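Local structure of exocyst complex component EXO70 (Saccharomyces cerevisiae, 2B1E) at residues Asp482-Gln485 and Ile486-Lys489. The protein serves as a subunit of the exocyst, which tethers secretory vesicles to sites of exocytosis, and plays a role in assembly of that complex. Residues are numbered along the deposited sequence; the frame is centred on the assembly and turned at random.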
loop_
_atom_site.group_PDB
_atom_site.type_symbol
_atom_site.label_atom_id
_atom_site.label_comp_id
_atom_site.label_asym_id
_atom_site.label_seq_id
_atom_site.Cartn_x
_atom_site.Cartn_y
_atom_site.Cartn_z
ATOM N N ASP A 482 -23.609 -0.178 -70.107
ATOM C CA ASP A 482 -24.887 0.228 -69.523
ATOM C C ASP A 482 -24.663 1.544 -68.795
ATOM O O ASP A 482 -24.427 1.564 -67.588
ATOM C CB ASP A 482 -25.356 -0.839 -68.527
ATOM C CG ASP A 482 -26.814 -0.685 -68.140
ATOM O OD1 ASP A 482 -27.285 0.461 -68.009
ATOM O OD2 ASP A 482 -27.486 -1.722 -67.949
ATOM N N LYS A 483 -24.742 2.641 -69.535
ATOM C CA LYS A 483 -24.521 3.960 -68.972
ATOM C C LYS A 483 -25.365 4.230 -67.731
ATOM O O LYS A 483 -24.879 4.806 -66.753
ATOM C CB LYS A 483 -24.799 5.026 -70.034
ATOM C CG LYS A 483 -23.869 4.951 -71.228
ATOM C CD LYS A 483 -24.187 6.045 -72.223
ATOM C CE LYS A 483 -23.177 6.063 -73.354
ATOM N NZ LYS A 483 -23.363 7.262 -74.221
ATOM N N GLU A 484 -26.624 3.803 -67.770
ATOM C CA GLU A 484 -27.534 4.015 -66.655
ATOM C C GLU A 484 -27.137 3.296 -65.384
ATOM O O GLU A 484 -27.240 3.865 -64.300
ATOM C CB GLU A 484 -28.959 3.603 -67.038
ATOM C CG GLU A 484 -29.701 4.678 -67.805
ATOM C CD GLU A 484 -29.702 6.000 -67.064
ATOM O OE1 GLU A 484 -30.155 6.028 -65.897
ATOM O OE2 GLU A 484 -29.246 7.008 -67.643
ATOM N N GLN A 485 -26.697 2.046 -65.509
ATOM C CA GLN A 485 -26.301 1.266 -64.340
ATOM C C GLN A 485 -24.986 1.791 -63.764
ATOM O O GLN A 485 -24.735 1.701 -62.562
ATOM C CB GLN A 485 -26.153 -0.214 -64.711
ATOM C CG GLN A 485 -25.999 -1.149 -63.514
ATOM C CD GLN A 485 -27.202 -1.114 -62.582
ATOM O OE1 GLN A 485 -27.500 -0.087 -61.968
ATOM N NE2 GLN A 485 -27.905 -2.239 -62.478
ATOM N N ILE A 486 -24.148 2.341 -64.633
ATOM C CA ILE A 486 -22.875 2.885 -64.194
ATOM C C ILE A 486 -23.076 4.197 -63.434
ATOM O O ILE A 486 -22.501 4.386 -62.368
ATOM C CB ILE A 486 -21.930 3.088 -65.393
ATOM C CG1 ILE A 486 -21.597 1.718 -65.993
ATOM C CG2 ILE A 486 -20.644 3.799 -64.950
ATOM C CD1 ILE A 486 -20.962 1.768 -67.354
ATOM N N LYS A 487 -23.887 5.104 -63.967
ATOM C CA LYS A 487 -24.117 6.360 -63.261
ATOM C C LYS A 487 -24.712 6.052 -61.889
ATOM O O LYS A 487 -24.378 6.692 -60.894
ATOM C CB LYS A 487 -25.072 7.270 -64.037
ATOM C CG LYS A 487 -24.466 7.881 -65.287
ATOM C CD LYS A 487 -25.357 8.975 -65.861
ATOM C CE LYS A 487 -26.722 8.436 -66.266
ATOM N NZ LYS A 487 -26.607 7.357 -67.287
ATOM N N GLU A 488 -25.594 5.061 -61.846
ATOM C CA GLU A 488 -26.215 4.676 -60.596
ATOM C C GLU A 488 -25.154 4.240 -59.591
ATOM O O GLU A 488 -25.285 4.515 -58.400
ATOM C CB GLU A 488 -27.215 3.545 -60.816
ATOM C CG GLU A 488 -27.894 3.090 -59.538
ATOM C CD GLU A 488 -28.799 4.156 -58.940
ATOM O OE1 GLU A 488 -29.124 4.051 -57.735
ATOM O OE2 GLU A 488 -29.197 5.091 -59.674
ATOM N N LYS A 489 -24.101 3.565 -60.054
ATOM C CA LYS A 489 -23.065 3.140 -59.115
ATOM C C LYS A 489 -22.370 4.355 -58.514
ATOM O O LYS A 489 -22.050 4.366 -57.326
ATOM C CB LYS A 489 -22.023 2.239 -59.786
ATOM C CG LYS A 489 -22.537 0.858 -60.170
ATOM C CD LYS A 489 -21.407 -0.014 -60.707
ATOM C CE LYS A 489 -21.951 -1.208 -61.489
ATOM N NZ LYS A 489 -22.862 -2.056 -60.671
#
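The carboxylate of Glu484 receives the ammonium group of Lys487 over one face. NZ of Lys487 stands 2.7 Å from OE2 of Glu484, well above the carboxylate plane, and the pair is a salt bridge. OE1 of Glu484 lies farther off, 4.0 Å from NZ of Lys487. The amide of Gln485 does not stack on the carboxylate of Glu488: the planes are 60° apart, and OE1 of Gln485 meets CB of Glu488 at 3.8 Å. The carboxylate of Glu488 reaches on to Arg491 in a salt bridge.

Lys487 folds back toward the start of the helix through bends at chi3 (-61°) and chi4 (-59°). This also brings Lys487 NZ to Lys483 O, a weak bond of 3.1 Å. Lys487 N donates to Lys483 O as well, at 3.0 Å, so one residue approaches this oxygen twice.

Asp482 is the N-cap. OD1 of Asp482 takes the N-H of Gln485 at 3.0 Å from above the carboxylate plane, the capping bond. Asp482 O accepts from Ile486 N at 3.1 Å. Both carboxylates, Asp482 and Glu484, sit at the helix N-terminus, where the dipole probably favours negative charge.

This capped turn starts helix 483-504 in the all-helical C-terminal region. Ile486 and Lys489 both touch Tyr537 of helix 512-537. Lys487 touches Phe541 and His547 in loops, and Lys489 NZ bonds to Ser470 O near the end of helix 440-473.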